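Local coordinates for extracellular matrix-binding protein EbhA (Staphylococcus aureus, PDB 2DGJ) that probably helps the bacterium adhere to extracellular matrix, as a cell wall-associated adhesin built as a rod of linked three-helix bundles, at residues A151-S154 with K155-A158; R192-A195 with A196-G199; G240-G243 with V244-K247; S209-N212 with T213-L217. One frame throughout, in Å; residues are numbered along the deposited sequence.

Contact 1: residues A151-S154 with K155-A158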
loop_
_atom_site.group_PDB
_atom_site.type_symbol
_atom_site.label_atom_id
_atom_site.label_comp_id
_atom_site.label_asym_id
_atom_site.label_seq_id
_atom_site.Cartn_x
_atom_site.Cartn_y
_atom_site.Cartn_z
ATOM N N ALA A 151 -34.007 31.162 12.641
ATOM C CA ALA A 151 -32.632 31.184 13.123
ATOM C C ALA A 151 -32.118 32.606 12.957
ATOM O O ALA A 151 -32.593 33.329 12.079
ATOM C CB ALA A 151 -31.781 30.222 12.306
ATOM N N ASP A 152 -31.164 33.017 13.792
ATOM C CA ASP A 152 -30.608 34.359 13.669
ATOM C C ASP A 152 -30.195 34.553 12.208
ATOM O O ASP A 152 -29.620 33.653 11.592
ATOM C CB ASP A 152 -29.393 34.525 14.584
ATOM C CG ASP A 152 -29.730 34.307 16.046
ATOM O OD1 ASP A 152 -30.764 34.841 16.497
ATOM O OD2 ASP A 152 -28.963 33.612 16.749
ATOM N N GLU A 153 -30.490 35.720 11.652
ATOM C CA GLU A 153 -30.157 35.992 10.263
ATOM C C GLU A 153 -28.724 35.635 9.883
ATOM O O GLU A 153 -28.489 35.109 8.797
ATOM C CB GLU A 153 -30.428 37.461 9.925
ATOM C CG GLU A 153 -29.861 37.881 8.576
ATOM C CD GLU A 153 -30.400 39.211 8.088
ATOM O OE1 GLU A 153 -30.584 40.134 8.911
ATOM O OE2 GLU A 153 -30.631 39.335 6.868
ATOM N N SER A 154 -27.768 35.921 10.763
ATOM C CA SER A 154 -26.371 35.617 10.465
ATOM C C SER A 154 -26.187 34.114 10.328
ATOM O O SER A 154 -25.398 33.651 9.503
ATOM C CB SER A 154 -25.444 36.144 11.562
ATOM O OG SER A 154 -25.462 35.291 12.692
ATOM N N LYS A 155 -26.906 33.356 11.149
ATOM C CA LYS A 155 -26.835 31.900 11.106
ATOM C C LYS A 155 -27.476 31.363 9.824
ATOM O O LYS A 155 -26.926 30.476 9.175
ATOM C CB LYS A 155 -27.533 31.306 12.329
ATOM C CG LYS A 155 -26.681 31.304 13.588
ATOM C CD LYS A 155 -27.529 31.149 14.838
ATOM C CE LYS A 155 -26.749 30.473 15.965
ATOM N NZ LYS A 155 -25.461 31.141 16.300
ATOM N N ARG A 156 -28.636 31.899 9.459
ATOM C CA ARG A 156 -29.320 31.461 8.242
ATOM C C ARG A 156 -28.430 31.712 7.030
ATOM O O ARG A 156 -28.359 30.892 6.113
ATOM C CB ARG A 156 -30.640 32.218 8.045
ATOM C CG ARG A 156 -31.702 31.975 9.107
ATOM C CD ARG A 156 -33.062 32.428 8.599
ATOM N NE ARG A 156 -33.027 33.809 8.132
ATOM C CZ ARG A 156 -33.250 34.868 8.901
ATOM N NH1 ARG A 156 -33.529 34.718 10.189
ATOM N NH2 ARG A 156 -33.188 36.084 8.379
ATOM N N ASN A 157 -27.757 32.859 7.034
ATOM C CA ASN A 157 -26.878 33.240 5.936
ATOM C C ASN A 157 -25.656 32.339 5.847
ATOM O O ASN A 157 -25.206 32.000 4.753
ATOM C CB ASN A 157 -26.437 34.699 6.098
ATOM C CG ASN A 157 -27.509 35.685 5.665
ATOM O OD1 ASN A 157 -28.680 35.324 5.521
ATOM N ND2 ASN A 157 -27.114 36.941 5.463
ATOM N N ALA A 158 -25.124 31.950 7.001
ATOM C CA ALA A 158 -23.949 31.091 7.039
ATOM C C ALA A 158 -24.275 29.731 6.438
ATOM O O ALA A 158 -23.455 29.140 5.741
ATOM C CB ALA A 158 -23.461 30.933 8.474
HETATM O O HOH W 1 -30.307 37.243 4.329
#

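Contact 2: residues R192-A195 with A196-G199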
loop_
_atom_site.group_PDB
_atom_site.type_symbol
_atom_site.label_atom_id
_atom_site.label_comp_id
_atom_site.label_asym_id
_atom_site.label_seq_id
_atom_site.Cartn_x
_atom_site.Cartn_y
_atom_site.Cartn_z
ATOM N N ARG A 192 -21.221 22.443 10.552
ATOM C CA ARG A 192 -21.241 23.416 11.637
ATOM C C ARG A 192 -22.281 24.527 11.468
ATOM O O ARG A 192 -22.885 24.976 12.448
ATOM C CB ARG A 192 -19.836 24.002 11.824
ATOM C CG ARG A 192 -18.890 22.960 12.411
ATOM C CD ARG A 192 -17.456 23.428 12.615
ATOM N NE ARG A 192 -16.704 22.404 13.342
ATOM C CZ ARG A 192 -15.382 22.385 13.487
ATOM N NH1 ARG A 192 -14.633 23.333 12.940
ATOM N NH2 ARG A 192 -14.806 21.402 14.174
ATOM N N ALA A 193 -22.503 24.959 10.232
ATOM C CA ALA A 193 -23.484 26.007 9.974
ATOM C C ALA A 193 -24.891 25.492 10.248
ATOM O O ALA A 193 -25.719 26.195 10.817
ATOM C CB ALA A 193 -23.383 26.481 8.535
ATOM N N LYS A 194 -25.152 24.256 9.838
ATOM C CA LYS A 194 -26.459 23.638 10.023
ATOM C C LYS A 194 -26.744 23.353 11.492
ATOM O O LYS A 194 -27.865 23.552 11.966
ATOM C CB LYS A 194 -26.536 22.335 9.224
ATOM C CG LYS A 194 -27.864 21.597 9.345
ATOM C CD LYS A 194 -27.758 20.202 8.749
ATOM C CE LYS A 194 -29.025 19.405 8.977
ATOM N NZ LYS A 194 -28.816 17.972 8.633
ATOM N N ALA A 195 -25.726 22.888 12.209
ATOM C CA ALA A 195 -25.871 22.580 13.625
ATOM C C ALA A 195 -25.990 23.863 14.428
ATOM O O ALA A 195 -26.283 23.828 15.624
ATOM C CB ALA A 195 -24.676 21.775 14.113
ATOM N N ALA A 196 -25.758 24.994 13.766
ATOM C CA ALA A 196 -25.829 26.295 14.415
ATOM C C ALA A 196 -27.241 26.888 14.381
ATOM O O ALA A 196 -27.597 27.679 15.259
ATOM C CB ALA A 196 -24.832 27.254 13.761
ATOM N N LEU A 197 -28.033 26.523 13.370
ATOM C CA LEU A 197 -29.405 27.029 13.254
ATOM C C LEU A 197 -30.071 26.966 14.621
ATOM O O LEU A 197 -30.104 25.913 15.238
ATOM C CB LEU A 197 -30.207 26.202 12.243
ATOM C CG LEU A 197 -30.118 26.539 10.748
ATOM C CD1 LEU A 197 -29.306 27.811 10.515
ATOM C CD2 LEU A 197 -29.502 25.365 10.016
ATOM N N ASN A 198 -30.613 28.089 15.085
ATOM C CA ASN A 198 -31.221 28.139 16.413
ATOM C C ASN A 198 -32.670 28.621 16.461
ATOM O O ASN A 198 -33.127 29.133 17.489
ATOM C CB ASN A 198 -30.355 29.022 17.327
ATOM C CG ASN A 198 -30.245 30.452 16.823
ATOM O OD1 ASN A 198 -30.380 30.718 15.627
ATOM N ND2 ASN A 198 -29.979 31.381 17.739
ATOM N N GLY A 199 -33.393 28.451 15.361
ATOM C CA GLY A 199 -34.781 28.876 15.337
ATOM C C GLY A 199 -35.569 28.239 16.465
ATOM O O GLY A 199 -36.432 28.876 17.072
#

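Contact 3: residues G240-G243 with V244-K247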
loop_
_atom_site.group_PDB
_atom_site.type_symbol
_atom_site.label_atom_id
_atom_site.label_comp_id
_atom_site.label_asym_id
_atom_site.label_seq_id
_atom_site.Cartn_x
_atom_site.Cartn_y
_atom_site.Cartn_z
ATOM N N GLY A 240 -45.077 34.949 15.024
ATOM C CA GLY A 240 -46.404 34.591 15.481
ATOM C C GLY A 240 -46.549 34.961 16.944
ATOM O O GLY A 240 -47.583 35.480 17.365
ATOM N N VAL A 241 -45.498 34.691 17.716
ATOM C CA VAL A 241 -45.480 34.996 19.142
ATOM C C VAL A 241 -45.554 36.502 19.360
ATOM O O VAL A 241 -46.386 36.992 20.119
ATOM C CB VAL A 241 -44.185 34.471 19.800
ATOM C CG1 VAL A 241 -44.050 35.025 21.210
ATOM C CG2 VAL A 241 -44.202 32.953 19.838
ATOM N N ASN A 242 -44.675 37.229 18.686
ATOM C CA ASN A 242 -44.612 38.683 18.792
ATOM C C ASN A 242 -45.879 39.387 18.317
ATOM O O ASN A 242 -46.171 40.506 18.740
ATOM C CB ASN A 242 -43.401 39.190 18.009
ATOM C CG ASN A 242 -42.089 38.775 18.643
ATOM O OD1 ASN A 242 -41.068 38.653 17.965
ATOM N ND2 ASN A 242 -42.110 38.568 19.957
ATOM N N GLY A 243 -46.630 38.738 17.437
ATOM C CA GLY A 243 -47.862 39.331 16.950
ATOM C C GLY A 243 -48.873 39.356 18.080
ATOM O O GLY A 243 -49.636 40.311 18.230
ATOM N N VAL A 244 -48.871 38.293 18.875
ATOM C CA VAL A 244 -49.773 38.172 20.014
ATOM C C VAL A 244 -49.370 39.179 21.084
ATOM O O VAL A 244 -50.222 39.859 21.657
ATOM C CB VAL A 244 -49.717 36.761 20.625
ATOM C CG1 VAL A 244 -50.610 36.683 21.863
ATOM C CG2 VAL A 244 -50.141 35.737 19.586
ATOM N N LYS A 245 -48.071 39.270 21.348
ATOM C CA LYS A 245 -47.567 40.203 22.348
ATOM C C LYS A 245 -47.991 41.627 21.990
ATOM O O LYS A 245 -48.492 42.364 22.840
ATOM C CB LYS A 245 -46.041 40.121 22.435
ATOM C CG LYS A 245 -45.460 40.788 23.673
ATOM C CD LYS A 245 -44.610 42.002 23.336
ATOM C CE LYS A 245 -43.308 41.606 22.647
ATOM N NZ LYS A 245 -42.435 42.789 22.395
ATOM N N ASP A 246 -47.793 42.007 20.731
ATOM C CA ASP A 246 -48.167 43.345 20.285
ATOM C C ASP A 246 -49.658 43.565 20.473
ATOM O O ASP A 246 -50.094 44.636 20.889
ATOM C CB ASP A 246 -47.804 43.554 18.811
ATOM C CG ASP A 246 -46.304 43.607 18.584
ATOM O OD1 ASP A 246 -45.597 44.175 19.441
ATOM O OD2 ASP A 246 -45.834 43.096 17.543
ATOM N N LYS A 247 -50.445 42.538 20.165
ATOM C CA LYS A 247 -51.889 42.634 20.303
ATOM C C LYS A 247 -52.221 42.910 21.759
ATOM O O LYS A 247 -53.197 43.589 22.061
ATOM C CB LYS A 247 -52.564 41.337 19.841
ATOM C CG LYS A 247 -54.086 41.341 19.929
ATOM C CD LYS A 247 -54.691 40.202 19.112
ATOM C CE LYS A 247 -54.197 38.840 19.582
ATOM N NZ LYS A 247 -54.742 37.746 18.735
#

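Contact 4: residues S209-N212 with T213-L217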
loop_
_atom_site.group_PDB
_atom_site.type_symbol
_atom_site.label_atom_id
_atom_site.label_comp_id
_atom_site.label_asym_id
_atom_site.label_seq_id
_atom_site.Cartn_x
_atom_site.Cartn_y
_atom_site.Cartn_z
ATOM N N SER A 209 -40.313 35.233 27.061
ATOM C CA SER A 209 -40.293 36.668 27.308
ATOM C C SER A 209 -41.637 37.298 26.998
ATOM O O SER A 209 -42.062 38.232 27.677
ATOM C CB SER A 209 -39.205 37.350 26.476
ATOM O OG SER A 209 -39.595 37.469 25.121
ATOM N N ALA A 210 -42.305 36.781 25.973
ATOM C CA ALA A 210 -43.610 37.293 25.578
ATOM C C ALA A 210 -44.650 36.977 26.644
ATOM O O ALA A 210 -45.511 37.801 26.944
ATOM C CB ALA A 210 -44.033 36.692 24.247
ATOM N N THR A 211 -44.570 35.776 27.211
ATOM C CA THR A 211 -45.502 35.352 28.249
ATOM C C THR A 211 -45.297 36.162 29.520
ATOM O O THR A 211 -46.253 36.592 30.158
ATOM C CB THR A 211 -45.329 33.855 28.579
ATOM O OG1 THR A 211 -45.788 33.070 27.473
ATOM C CG2 THR A 211 -46.124 33.483 29.816
ATOM N N ASN A 212 -44.041 36.374 29.885
ATOM C CA ASN A 212 -43.732 37.144 31.080
ATOM C C ASN A 212 -44.088 38.616 30.897
ATOM O O ASN A 212 -44.482 39.288 31.847
ATOM C CB ASN A 212 -42.251 37.006 31.442
ATOM C CG ASN A 212 -41.891 35.608 31.907
ATOM O OD1 ASN A 212 -42.724 34.895 32.474
ATOM N ND2 ASN A 212 -40.641 35.216 31.685
ATOM N N THR A 213 -43.943 39.117 29.674
ATOM C CA THR A 213 -44.270 40.510 29.399
ATOM C C THR A 213 -45.780 40.709 29.463
ATOM O O THR A 213 -46.256 41.690 30.031
ATOM C CB THR A 213 -43.754 40.954 28.010
ATOM O OG1 THR A 213 -44.028 39.928 27.052
ATOM C CG2 THR A 213 -42.263 41.212 28.046
ATOM N N ILE A 214 -46.533 39.774 28.892
ATOM C CA ILE A 214 -47.989 39.866 28.915
ATOM C C ILE A 214 -48.505 39.845 30.355
ATOM O O ILE A 214 -49.369 40.642 30.727
ATOM C CB ILE A 214 -48.638 38.697 28.133
ATOM C CG1 ILE A 214 -48.483 38.931 26.628
ATOM C CG2 ILE A 214 -50.110 38.573 28.498
ATOM C CD1 ILE A 214 -49.099 37.850 25.752
ATOM N N ASN A 215 -47.970 38.929 31.156
ATOM C CA ASN A 215 -48.384 38.803 32.549
ATOM C C ASN A 215 -48.222 40.103 33.322
ATOM O O ASN A 215 -48.989 40.378 34.249
ATOM C CB ASN A 215 -47.578 37.705 33.253
ATOM C CG ASN A 215 -48.356 36.408 33.396
ATOM O OD1 ASN A 215 -49.481 36.398 33.899
ATOM N ND2 ASN A 215 -47.754 35.304 32.967
ATOM N N GLY A 216 -47.229 40.900 32.933
ATOM C CA GLY A 216 -46.964 42.150 33.622
ATOM C C GLY A 216 -47.598 43.409 33.064
ATOM O O GLY A 216 -47.336 44.501 33.569
ATOM N N LEU A 217 -48.423 43.274 32.033
ATOM C CA LEU A 217 -49.076 44.434 31.435
ATOM C C LEU A 217 -50.206 44.973 32.313
ATOM O O LEU A 217 -51.017 44.209 32.841
ATOM C CB LEU A 217 -49.609 44.082 30.042
ATOM C CG LEU A 217 -48.726 44.486 28.853
ATOM C CD1 LEU A 217 -47.260 44.196 29.148
ATOM C CD2 LEU A 217 -49.198 43.753 27.603
#

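Contact 1: residues A151-S154 with K155-A158
The backbone carbonyl of Asp152 receives the straightest bond of this helix start, from Arg156 N at 2.9 Å with an N-H...O angle of 162°. Lys155 N reaches the same oxygen at 2.8 Å, but its angle of 120° makes that bond weak. The next two amides, Asn157 N to Glu153 O and Ala158 N to Ser154 O, each at 3.0 Å, continue the i to i+4 pattern. The Arg156 side chain folds back over the chain entering the helix. Its bend at chi3 (-54°) turns the guanidinium toward Ala151, where NH1 makes a weak, strongly angled bond to Ala151 O, near the plane of the group. Glu153 CA lies 3.4 Å above one guanidinium face, offset toward its rim, while Arg156 NH2 lies against Glu153 CB. The carboxylate of Glu153 stays beyond salt-bridge distance of Arg156; a water bonds to Asn157 OD1 and, weakly, to Glu153 OE2. Packing follows on the other flank: Lys155 runs alongside Asp152, with its CD 3.4 Å from Asp152 OD2, and its amino group is likewise too far for a salt bridge. Ala151 CB rests on Arg156 CG at 3.6 Å. Asp152 occupies the N-cap position, yet its carboxylate makes no capping bond. Its oxygens bond across to the next helix start, OD2 to Asn198 ND2 and OD1 to Asn202 ND2. The result is the first turn of an alpha helix, 153-170, in the FIVAR part of the rod, tied through its N-cap residue to the start of helix 199-215.

Contact 2: residues R192-A195 with A196-G199
Leu197 N and Lys194 O form the one bond across this turn that is not weak, 3.3 Å long with an N-H...O angle of 141°. The donor stands above the carbonyl plane, 69° out of it, so the approach misses the lone-pair directions. Two weak bonds converge on the preceding carbonyl: Ala193 O takes Ala196 N at 3.2 Å and Leu197 N at 3.5 Å. These i to i+3 bonds, with a long i to i+4 bond beside them, are of the kind met where a helix runs out, here toward the loop before helix 199-215.

Carbon atoms pack on the carbonyls. Leu197 CD2 sits 3.1 Å from Lys194 O and is 4.2 Å from Lys194 CG. The methyl of Ala196 lies against two carbonyls of the turn, its CB 3.3 Å from both Ala193 O and Arg192 O. The side chains of Leu197 and Lys194 also touch Tyr159 and Thr142, while Ala195 packs on Ile43 of the second subunit.

Charge enters from outside the turn. With CG trans to the backbone N (chi1 180°) and the chain extended beyond it, Lys194 carries its amino group to a salt bridge with Asp138.

The chemistry implies a backbone turn with one moderate and two weak bonds, flanked by aliphatic contacts and by a salt bridge reaching a separate part of the chain.

Contact 3: residues G240-G243 with V244-K247
Val244 meets the carbonyls of Gly240 and Val241 with one branch and its CB. With CG1 trans to the backbone N (chi1 177°), its CG2 lies beside that N and comes 3.4 Å from Gly240 O, while Val244 CB is 3.4 Å from Val241 O. The side chain of Val241 points away from this turn, and the two valines do not meet one another here. They nevertheless serve the same interior: Val241 packs on Leu203 and Ala210 of helix 199-215 and on Val232, and Val244 meets Leu228 and Val232 of helix 222-234.

On another side of the helix, Asp246 bends back over Asn242. Its CB is 3.5 Å from Asn242 O and its OD2 only 2.9 Å from that same oxygen. Both are acceptors, so the approach is no hydrogen bond and is probably tight and unfavourable. Asn242 O is bonded instead by Asp246 N at 3.0 Å, with an N-H...O angle of 163°. The aliphatic chain of Lys245 passes Asn242 more loosely, and Lys247 directs its amino group away to Gln231 OE1.

The backbone regularises along the segment. Val244 N has two weak bonds, to Gly240 O and to Val241 O. Lys245 N then bonds to Val241 O at 3.1 Å, with the donor in the carbonyl plane, and Lys247 N to Gly243 O.

Chemically, the turn is two-sided: Val241 and Val244 face the interior of a GA-module bundle, while Asn242, Asp246 and Lys247 lie on more exposed sides.

Contact 4: residues S209-N212 with T213-L217
Thr213 and Ile214 fold against the carbonyls of Ser209 and Ala210 in the last turns of helix 199-215, part of a GA module with the three-helix bundle fold. This is the tight part. The Thr213 side chain is close-packed on both carbonyls, its CG2 3.0 Å from Ser209 O. Ile214 N bonds to Ala210 O at 3.0 Å, with an N-H...O angle of 158°, and Ile214 CG1 comes 3.2 Å from the same oxygen. Ile214 enters the bundle against Leu228 and Val232 of helix 222-234, while Ala210 meets Val241 of helix 238-250.

Between Thr211 and Asn215 the fit is looser. Their side chains run side by side and point the same way, but Thr211 CG2 is no nearer than 4.0 Å to Asn215 ND2. Thr211 packs instead on Val232; its OG1 hydrogen-bonds to Lys207 O, and Asn215 OD1 has a weak hydrogen bond with Lys229 NZ. Asn215 N still holds Thr211 O at 3.1 Å; the next bond, Gly216 N to Asn212 O, is weak at 3.4 Å, as the helix gives out. Ser209, Asn212 and Gly216 belong to the solvent side.

The hydroxyl of Thr213 stands between its own backbone N and carbonyl carbon (chi1 43°), which brings it back over the preceding turn. There Thr213 OG1 lies 2.7 Å from Ser209 O and 2.6 Å from Ala210 O, with a single proton for two acceptors.

Overall arrangement
Contacts 1 and 2 lie at the surface. Their centres are 8 Å apart, and they join directly through Asp152 and Asn198, so the N-cap residues of helices 153-170 and 199-215 are joined. Contacts 3 and 4 are partly buried and belong to one GA-module bundle. Centres 11 Å apart, they meet by packing: Val241 CG1 lies 3.5 Å from Ala210 CB, and Lys245 touches Thr213. Between the pairs nothing touches; contacts 2 and 3 approach to about 9 Å between nearest atoms. Contact 1 relies on polar side chains, contact 2 on backbone bonds and aliphatic contacts at a helix end, and contacts 3 and 4 on aliphatic groups between helices.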